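Local coordinates for protein glucoamylase (Thermoanaerobacterium thermosaccharolyticum, PDB 1LF6) that hydrolyses terminal alpha-1,4-linked glucose residues from the non-reducing ends of glucan chains as a family 15 glucoamylase, probably releasing beta-D-glucose, at residues H158-G163 against K182-Y187; Y501-A506 against Y526-I531. One frame throughout, in Å; residues are numbered along the deposited sequence.

Contact 1 of 2, residues H158-G163 against K182-Y187; sequences HIKNQG and KRDNVY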
ATOM      1  N   HIS A 158     -19.184   2.369   2.590  1.00 26.72           N
ATOM      2  CA  HIS A 158     -18.557   3.056   3.717  1.00 26.79           C
ATOM      3  C   HIS A 158     -18.075   4.373   3.137  1.00 26.55           C
ATOM      4  O   HIS A 158     -16.877   4.657   3.123  1.00 26.32           O
ATOM      5  CB  HIS A 158     -17.356   2.276   4.251  1.00 26.33           C
ATOM      6  CG  HIS A 158     -17.724   1.141   5.150  1.00 26.09           C
ATOM      7  ND1 HIS A 158     -16.844   0.605   6.064  1.00 24.46           N
ATOM      8  CD2 HIS A 158     -18.871   0.429   5.268  1.00 26.40           C
ATOM      9  CE1 HIS A 158     -17.430  -0.389   6.706  1.00 25.45           C
ATOM     10  NE2 HIS A 158     -18.661  -0.517   6.242  1.00 25.12           N
ATOM     11  N   ILE A 159     -19.020   5.168   2.652  1.00 24.77           N
ATOM     12  CA  ILE A 159     -18.704   6.437   2.019  1.00 26.38           C
ATOM     13  C   ILE A 159     -17.876   7.379   2.877  1.00 26.11           C
ATOM     14  O   ILE A 159     -18.143   7.573   4.069  1.00 25.92           O
ATOM     15  CB  ILE A 159     -19.995   7.131   1.547  1.00 28.42           C
ATOM     16  CG1 ILE A 159     -20.782   6.159   0.665  1.00 29.21           C
ATOM     17  CG2 ILE A 159     -19.664   8.401   0.759  1.00 26.52           C
ATOM     18  CD1 ILE A 159     -22.176   6.621   0.335  1.00 32.14           C
ATOM     19  N   LYS A 160     -16.859   7.956   2.248  1.00 26.06           N
ATOM     20  CA  LYS A 160     -15.940   8.875   2.903  1.00 26.25           C
ATOM     21  C   LYS A 160     -15.290   8.304   4.160  1.00 25.82           C
ATOM     22  O   LYS A 160     -15.314   8.918   5.224  1.00 24.70           O
ATOM     23  CB  LYS A 160     -16.631  10.201   3.215  1.00 27.58           C
ATOM     24  CG  LYS A 160     -16.734  11.124   2.014  1.00 31.37           C
ATOM     25  CD  LYS A 160     -16.913  12.569   2.456  1.00 33.79           C
ATOM     26  CE  LYS A 160     -16.641  13.530   1.317  1.00 37.40           C
ATOM     27  NZ  LYS A 160     -16.643  14.946   1.784  1.00 38.63           N
ATOM     28  N   ASN A 161     -14.712   7.116   4.013  1.00 24.61           N
ATOM     29  CA  ASN A 161     -13.996   6.435   5.093  1.00 25.90           C
ATOM     30  C   ASN A 161     -14.743   6.090   6.376  1.00 25.99           C
ATOM     31  O   ASN A 161     -14.137   6.054   7.444  1.00 25.71           O
ATOM     32  CB  ASN A 161     -12.745   7.238   5.460  1.00 23.84           C
ATOM     33  CG  ASN A 161     -11.834   7.459   4.271  1.00 24.42           C
ATOM     34  OD1 ASN A 161     -11.654   8.587   3.815  1.00 29.93           O
ATOM     35  ND2 ASN A 161     -11.262   6.381   3.756  1.00 19.16           N
ATOM     36  N   GLN A 162     -16.044   5.838   6.289  1.00 27.41           N
ATOM     37  CA  GLN A 162     -16.793   5.466   7.486  1.00 28.85           C
ATOM     38  C   GLN A 162     -18.002   4.612   7.139  1.00 28.76           C
ATOM     39  O   GLN A 162     -18.746   4.910   6.203  1.00 29.39           O
ATOM     40  CB  GLN A 162     -17.222   6.706   8.287  1.00 29.99           C
ATOM     41  CG  GLN A 162     -18.405   7.469   7.745  1.00 31.78           C
ATOM     42  CD  GLN A 162     -18.895   8.521   8.724  1.00 32.68           C
ATOM     43  OE1 GLN A 162     -18.166   9.455   9.064  1.00 31.09           O
ATOM     44  NE2 GLN A 162     -20.135   8.372   9.188  1.00 32.72           N
ATOM     45  N   GLY A 163     -18.184   3.537   7.895  1.00 28.60           N
ATOM     46  CA  GLY A 163     -19.292   2.637   7.646  1.00 30.64           C
ATOM     47  C   GLY A 163     -20.603   3.063   8.265  1.00 30.52           C
ATOM     48  O   GLY A 163     -21.668   2.616   7.837  1.00 31.34           O
ATOM     49  N   LYS A 182     -25.181   7.417  -0.267  1.00 37.29           N
ATOM     50  CA  LYS A 182     -24.587   8.741  -0.208  1.00 39.45           C
ATOM     51  C   LYS A 182     -24.178   9.165   1.192  1.00 40.39           C
ATOM     52  O   LYS A 182     -24.633   8.612   2.196  1.00 39.65           O
ATOM     53  CB  LYS A 182     -25.552   9.774  -0.803  1.00 41.17           C
ATOM     54  CG  LYS A 182     -26.873   9.914  -0.056  1.00 42.60           C
ATOM     55  CD  LYS A 182     -26.899  11.150   0.838  1.00 44.07           C
ATOM     56  CE  LYS A 182     -26.956  12.427   0.014  1.00 44.53           C
ATOM     57  NZ  LYS A 182     -27.008  13.642   0.870  1.00 43.82           N
ATOM     58  N   ARG A 183     -23.287  10.145   1.232  1.00 42.24           N
ATOM     59  CA  ARG A 183     -22.786  10.726   2.465  1.00 45.07           C
ATOM     60  C   ARG A 183     -22.048  11.972   2.007  1.00 45.85           C
ATOM     61  O   ARG A 183     -21.067  11.884   1.270  1.00 46.38           O
ATOM     62  CB  ARG A 183     -21.820   9.786   3.183  1.00 47.57           C
ATOM     63  CG  ARG A 183     -21.562  10.227   4.613  1.00 50.45           C
ATOM     64  CD  ARG A 183     -20.177   9.859   5.104  1.00 52.81           C
ATOM     65  NE  ARG A 183     -19.780  10.767   6.176  1.00 55.40           N
ATOM     66  CZ  ARG A 183     -18.543  10.890   6.646  1.00 56.89           C
ATOM     67  NH1 ARG A 183     -18.294  11.751   7.623  1.00 58.27           N
ATOM     68  NH2 ARG A 183     -17.558  10.157   6.145  1.00 56.49           N
ATOM     69  N   ASP A 184     -22.528  13.130   2.438  1.00 46.67           N
ATOM     70  CA  ASP A 184     -21.935  14.393   2.037  1.00 48.68           C
ATOM     71  C   ASP A 184     -22.035  14.533   0.520  1.00 48.69           C
ATOM     72  O   ASP A 184     -23.095  14.299  -0.062  1.00 50.83           O
ATOM     73  CB  ASP A 184     -20.468  14.485   2.481  1.00 50.47           C
ATOM     74  CG  ASP A 184     -20.326  14.683   3.978  1.00 52.66           C
ATOM     75  OD1 ASP A 184     -21.091  15.496   4.542  1.00 55.04           O
ATOM     76  OD2 ASP A 184     -19.451  14.039   4.593  1.00 54.62           O
ATOM     77  N   ASN A 185     -20.933  14.901  -0.121  1.00 47.02           N
ATOM     78  CA  ASN A 185     -20.920  15.093  -1.566  1.00 45.20           C
ATOM     79  C   ASN A 185     -20.568  13.841  -2.369  1.00 42.78           C
ATOM     80  O   ASN A 185     -20.318  13.930  -3.569  1.00 42.76           O
ATOM     81  CB  ASN A 185     -19.935  16.203  -1.915  1.00 46.69           C
ATOM     82  CG  ASN A 185     -18.538  15.909  -1.411  1.00 48.87           C
ATOM     83  OD1 ASN A 185     -18.321  15.743  -0.209  1.00 50.75           O
ATOM     84  ND2 ASN A 185     -17.579  15.836  -2.330  1.00 51.31           N
ATOM     85  N   VAL A 186     -20.552  12.678  -1.725  1.00 39.73           N
ATOM     86  CA  VAL A 186     -20.206  11.455  -2.440  1.00 37.39           C
ATOM     87  C   VAL A 186     -21.375  10.493  -2.619  1.00 36.12           C
ATOM     88  O   VAL A 186     -21.975  10.040  -1.647  1.00 36.89           O
ATOM     89  CB  VAL A 186     -19.056  10.705  -1.732  1.00 37.76           C
ATOM     90  CG1 VAL A 186     -18.701   9.443  -2.510  1.00 35.93           C
ATOM     91  CG2 VAL A 186     -17.842  11.611  -1.611  1.00 36.95           C
ATOM     92  N   TYR A 187     -21.681  10.172  -3.874  1.00 34.01           N
ATOM     93  CA  TYR A 187     -22.778   9.261  -4.197  1.00 33.92           C
ATOM     94  C   TYR A 187     -22.286   8.050  -4.983  1.00 32.55           C
ATOM     95  O   TYR A 187     -21.369   8.156  -5.799  1.00 33.85           O
ATOM     96  CB  TYR A 187     -23.838   9.974  -5.048  1.00 34.14           C
ATOM     97  CG  TYR A 187     -24.559  11.118  -4.373  1.00 35.87           C
ATOM     98  CD1 TYR A 187     -25.889  10.986  -3.972  1.00 36.48           C
ATOM     99  CD2 TYR A 187     -23.924  12.340  -4.162  1.00 36.66           C
ATOM    100  CE1 TYR A 187     -26.571  12.045  -3.378  1.00 37.27           C
ATOM    101  CE2 TYR A 187     -24.597  13.407  -3.567  1.00 37.40           C
ATOM    102  CZ  TYR A 187     -25.919  13.253  -3.179  1.00 38.17           C
ATOM    103  OH  TYR A 187     -26.578  14.307  -2.587  1.00 40.31           O
TER

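Contact 2 of 2, residues Y501-A506 against Y526-I531; sequences YYIRIA and YDQKEI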
ATOM      1  N   TYR A 501      29.593  -3.706  17.380  1.00 19.05           N
ATOM      2  CA  TYR A 501      28.581  -3.544  16.332  1.00 17.17           C
ATOM      3  C   TYR A 501      27.842  -2.212  16.410  1.00 16.47           C
ATOM      4  O   TYR A 501      27.815  -1.565  17.457  1.00 15.87           O
ATOM      5  CB  TYR A 501      27.544  -4.669  16.434  1.00 16.08           C
ATOM      6  CG  TYR A 501      26.984  -4.884  17.834  1.00 18.14           C
ATOM      7  CD1 TYR A 501      27.595  -5.769  18.724  1.00 16.91           C
ATOM      8  CD2 TYR A 501      25.832  -4.211  18.263  1.00 15.17           C
ATOM      9  CE1 TYR A 501      27.072  -5.988  20.002  1.00 18.23           C
ATOM     10  CE2 TYR A 501      25.304  -4.422  19.540  1.00 15.53           C
ATOM     11  CZ  TYR A 501      25.930  -5.318  20.402  1.00 18.64           C
ATOM     12  OH  TYR A 501      25.391  -5.578  21.643  1.00 18.57           O
ATOM     13  N   TYR A 502      27.251  -1.799  15.291  1.00 15.47           N
ATOM     14  CA  TYR A 502      26.450  -0.582  15.277  1.00 14.30           C
ATOM     15  C   TYR A 502      25.159  -0.968  15.988  1.00 15.01           C
ATOM     16  O   TYR A 502      24.631  -2.062  15.767  1.00 14.68           O
ATOM     17  CB  TYR A 502      26.090  -0.148  13.851  1.00 14.22           C
ATOM     18  CG  TYR A 502      27.231   0.453  13.055  1.00 14.69           C
ATOM     19  CD1 TYR A 502      27.842  -0.259  12.025  1.00 12.23           C
ATOM     20  CD2 TYR A 502      27.706   1.732  13.344  1.00 14.09           C
ATOM     21  CE1 TYR A 502      28.905   0.287  11.301  1.00 16.86           C
ATOM     22  CE2 TYR A 502      28.768   2.287  12.632  1.00 15.64           C
ATOM     23  CZ  TYR A 502      29.366   1.556  11.611  1.00 16.62           C
ATOM     24  OH  TYR A 502      30.443   2.091  10.937  1.00 18.43           O
ATOM     25  N   ILE A 503      24.653  -0.092  16.850  1.00 10.25           N
ATOM     26  CA  ILE A 503      23.410  -0.390  17.536  1.00 11.15           C
ATOM     27  C   ILE A 503      22.281   0.292  16.775  1.00 11.12           C
ATOM     28  O   ILE A 503      22.534   1.071  15.860  1.00 13.04           O
ATOM     29  CB  ILE A 503      23.433   0.097  19.007  1.00  9.70           C
ATOM     30  CG1 ILE A 503      23.572   1.624  19.082  1.00 10.54           C
ATOM     31  CG2 ILE A 503      24.577  -0.586  19.737  1.00 10.83           C
ATOM     32  CD1 ILE A 503      23.679   2.168  20.530  1.00 10.67           C
ATOM     33  N   ARG A 504      21.037  -0.005  17.134  1.00 11.21           N
ATOM     34  CA  ARG A 504      19.904   0.603  16.458  1.00 12.78           C
ATOM     35  C   ARG A 504      19.936   2.120  16.609  1.00 13.95           C
ATOM     36  O   ARG A 504      19.820   2.862  15.629  1.00 13.96           O
ATOM     37  CB  ARG A 504      18.584   0.081  17.024  1.00 13.38           C
ATOM     38  CG  ARG A 504      17.374   0.735  16.370  1.00 10.92           C
ATOM     39  CD  ARG A 504      16.059   0.287  16.973  1.00 11.01           C
ATOM     40  NE  ARG A 504      14.939   1.064  16.436  1.00 10.96           N
ATOM     41  CZ  ARG A 504      13.717   1.083  16.956  1.00 12.53           C
ATOM     42  NH1 ARG A 504      12.769   1.827  16.396  1.00  8.36           N
ATOM     43  NH2 ARG A 504      13.445   0.367  18.042  1.00 10.00           N
ATOM     44  N   ILE A 505      20.091   2.582  17.843  1.00 13.62           N
ATOM     45  CA  ILE A 505      20.124   4.014  18.084  1.00 13.79           C
ATOM     46  C   ILE A 505      20.698   4.333  19.465  1.00 14.29           C
ATOM     47  O   ILE A 505      20.406   3.653  20.448  1.00 14.15           O
ATOM     48  CB  ILE A 505      18.701   4.603  17.902  1.00 14.58           C
ATOM     49  CG1 ILE A 505      18.755   6.132  17.849  1.00 13.86           C
ATOM     50  CG2 ILE A 505      17.784   4.105  19.009  1.00 16.73           C
ATOM     51  CD1 ILE A 505      17.522   6.751  17.221  1.00 11.96           C
ATOM     52  N   ALA A 506      21.553   5.349  19.511  1.00 14.37           N
ATOM     53  CA  ALA A 506      22.196   5.785  20.747  1.00 16.70           C
ATOM     54  C   ALA A 506      21.458   6.999  21.304  1.00 18.37           C
ATOM     55  O   ALA A 506      21.086   7.901  20.555  1.00 18.68           O
ATOM     56  CB  ALA A 506      23.657   6.139  20.473  1.00 14.36           C
ATOM     57  N   TYR A 526      14.829  -1.807  27.420  1.00 20.58           N
ATOM     58  CA  TYR A 526      16.150  -2.432  27.315  1.00 19.76           C
ATOM     59  C   TYR A 526      17.260  -1.389  27.215  1.00 18.26           C
ATOM     60  O   TYR A 526      16.998  -0.210  27.011  1.00 18.62           O
ATOM     61  CB  TYR A 526      16.224  -3.334  26.076  1.00 19.06           C
ATOM     62  CG  TYR A 526      15.073  -4.303  25.942  1.00 20.97           C
ATOM     63  CD1 TYR A 526      13.861  -3.900  25.379  1.00 19.66           C
ATOM     64  CD2 TYR A 526      15.173  -5.602  26.433  1.00 19.80           C
ATOM     65  CE1 TYR A 526      12.777  -4.765  25.315  1.00 20.42           C
ATOM     66  CE2 TYR A 526      14.093  -6.476  26.375  1.00 21.02           C
ATOM     67  CZ  TYR A 526      12.900  -6.052  25.818  1.00 21.14           C
ATOM     68  OH  TYR A 526      11.825  -6.906  25.769  1.00 23.20           O
ATOM     69  N   ASP A 527      18.500  -1.838  27.369  1.00 18.51           N
ATOM     70  CA  ASP A 527      19.650  -0.957  27.248  1.00 17.20           C
ATOM     71  C   ASP A 527      19.899  -0.807  25.747  1.00 17.68           C
ATOM     72  O   ASP A 527      19.748  -1.772  24.990  1.00 17.00           O
ATOM     73  CB  ASP A 527      20.870  -1.568  27.940  1.00 16.39           C
ATOM     74  CG  ASP A 527      22.121  -0.727  27.755  1.00 19.13           C
ATOM     75  OD1 ASP A 527      22.895  -0.991  26.801  1.00 16.81           O
ATOM     76  OD2 ASP A 527      22.326   0.216  28.554  1.00 15.81           O
ATOM     77  N   GLN A 528      20.263   0.401  25.320  1.00 13.74           N
ATOM     78  CA  GLN A 528      20.498   0.684  23.908  1.00 14.95           C
ATOM     79  C   GLN A 528      21.421  -0.318  23.219  1.00 15.09           C
ATOM     80  O   GLN A 528      21.242  -0.623  22.042  1.00 16.04           O
ATOM     81  CB  GLN A 528      21.051   2.114  23.733  1.00 13.28           C
ATOM     82  CG  GLN A 528      22.321   2.406  24.506  1.00 14.06           C
ATOM     83  CD  GLN A 528      22.871   3.796  24.223  1.00 15.84           C
ATOM     84  OE1 GLN A 528      22.137   4.701  23.829  1.00 14.56           O
ATOM     85  NE2 GLN A 528      24.166   3.972  24.441  1.00 16.12           N
ATOM     86  N   LYS A 529      22.398  -0.832  23.954  1.00 16.03           N
ATOM     87  CA  LYS A 529      23.357  -1.789  23.404  1.00 16.55           C
ATOM     88  C   LYS A 529      22.795  -3.188  23.137  1.00 16.87           C
ATOM     89  O   LYS A 529      23.447  -4.001  22.484  1.00 17.41           O
ATOM     90  CB  LYS A 529      24.579  -1.878  24.321  1.00 17.29           C
ATOM     91  CG  LYS A 529      25.372  -0.576  24.396  1.00 17.69           C
ATOM     92  CD  LYS A 529      26.459  -0.647  25.448  1.00 20.69           C
ATOM     93  CE  LYS A 529      25.858  -0.674  26.851  1.00 21.69           C
ATOM     94  NZ  LYS A 529      26.917  -0.782  27.869  1.00 28.83           N
ATOM     95  N   GLU A 530      21.590  -3.464  23.629  1.00 17.56           N
ATOM     96  CA  GLU A 530      20.957  -4.767  23.412  1.00 17.46           C
ATOM     97  C   GLU A 530      20.177  -4.782  22.100  1.00 17.47           C
ATOM     98  O   GLU A 530      19.760  -5.841  21.630  1.00 14.44           O
ATOM     99  CB  GLU A 530      19.948  -5.088  24.522  1.00 19.38           C
ATOM    100  CG  GLU A 530      20.473  -5.181  25.946  1.00 20.37           C
ATOM    101  CD  GLU A 530      19.354  -5.502  26.927  1.00 21.98           C
ATOM    102  OE1 GLU A 530      18.753  -6.590  26.806  1.00 22.87           O
ATOM    103  OE2 GLU A 530      19.061  -4.669  27.815  1.00 22.52           O
ATOM    104  N   ILE A 531      19.972  -3.609  21.516  1.00 15.33           N
ATOM    105  CA  ILE A 531      19.165  -3.509  20.301  1.00 17.09           C
ATOM    106  C   ILE A 531      19.902  -3.262  18.994  1.00 15.41           C
ATOM    107  O   ILE A 531      20.574  -2.238  18.838  1.00 14.72           O
ATOM    108  CB  ILE A 531      18.117  -2.385  20.458  1.00 15.83           C
ATOM    109  CG1 ILE A 531      17.460  -2.471  21.846  1.00 16.77           C
ATOM    110  CG2 ILE A 531      17.085  -2.473  19.357  1.00 14.63           C
ATOM    111  CD1 ILE A 531      16.703  -3.766  22.121  1.00 16.53           C
TER
HETATM  112  O   HOH W   1      19.665   0.885  20.260  1.00 10.17           O

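Contact 1 of 2, residues H158-G163 against K182-Y187
Q162 lays its side-chain amide over one face of the R183 guanidinium, CD above the centre and the two flat groups 33° apart, although the exact spacing is doubtful in the model. On the opposite face D184 OD2 stands offset toward the rim, making a long salt bridge with NE in which charge alone counts, because no N-H points at the oxygen. The edge of the group turns to the backbone of the 158-163 loop. There NH2 donates a weak but fairly straight hydrogen bond to I159 O (3.4 Å, 166°), and K160 O lies 2.7 Å from R183 NH2. Q162 meets the guanidinium by its face without a hydrogen bond; its NE2 donates to S164 O.

K160 reaches across in the other direction. Its chain runs extended beyond CG, passes D184 at about a right angle and brings NZ to N185 OD1, a hydrogen bond of 2.7 Å in the carbonyl plane. N185 sits in the type II' turn from R183 to V186, the hairpin bend between strands 176-183 and 186-192. Beside these polar ends, with CG1 of I159 near the backbone N (chi1 -54°), its CG2 branch is anti to N and packs tightly against V186 CB at 3.4 Å; D71 of strand 70-80 touches both residues.

The contact thus fastens a hairpin of the N-terminal beta sandwich to the loop that crosses from one sheet to the other. Its chemistry implies a partly buried seam in which D184 probably eases the gathering of two cations: it is paired with R183, and its OD2 lies 4.1 Å from K160 NZ.

Contact 2 of 2, residues Y501-A506 against Y526-I531
Y501 and K529 meet in a compact junction within the (alpha/alpha)6 barrel domain of glycoside hydrolase family 15, where the chain leaving strand 501-502 runs beside a 3-10 turn, 528-530, that follows strand 524-527.

Direct hydrogen bonds join the two at two points. Y501 OH donates to K529 O (2.6 Å), the oxygen lying in the ring plane at its edge and the donor nearly along the C=O axis; this hydroxyl also bonds to L496 N. R504 N donates to I531 O at 2.8 Å, tilted 27° from the carbonyl plane. A water adds a third link, accepting from I505 N and donating to Q528 O.

Van der Waals contacts fill in between these bonds. R504 and I531 lie side by side, with I531 CG2 3.8 Å from both CB and CD of R504. I503 sets CG2 against K529 CA and CD1 near the Q528 amide carbon.

Charge enters at the far end of R504, whose CG is anti to the backbone N (chi1 178°) and whose chain runs extended on to NE. Its NH1 forms salt bridges with E439 and with E435, the probable proton acceptor, consistent with the junction holding R504 against that residue.

Inside the 526-531 segment an Asx turn shapes the bend: D527 OD1 accepts from K529 N. Across the contact, Q528 OE1 stands 3.3 Å from A506 CA and accepts a hydrogen bond from the next residue, G507 N.

In the fold
Taken together, the two contacts illustrate how setting governs chemistry. Contact 1 is partly buried and belongs to the N-terminal domain, where it joins elements of two antiparallel beta sheets; contact 2 is wholly buried in the family 15 catalytic domain and joins segments that each begin on a strand of a different two-stranded sheet. They share no element. The centres of contact 1 and contact 2 are about 46 Å apart. The two flank the chain's centre on opposite sides. At the more open site, long charged and amide side chains do most of the polar work. In the buried one, backbone carbonyls and a water carry the links, and the one arginine directs its charge toward the active site, from which contact 1 is remote.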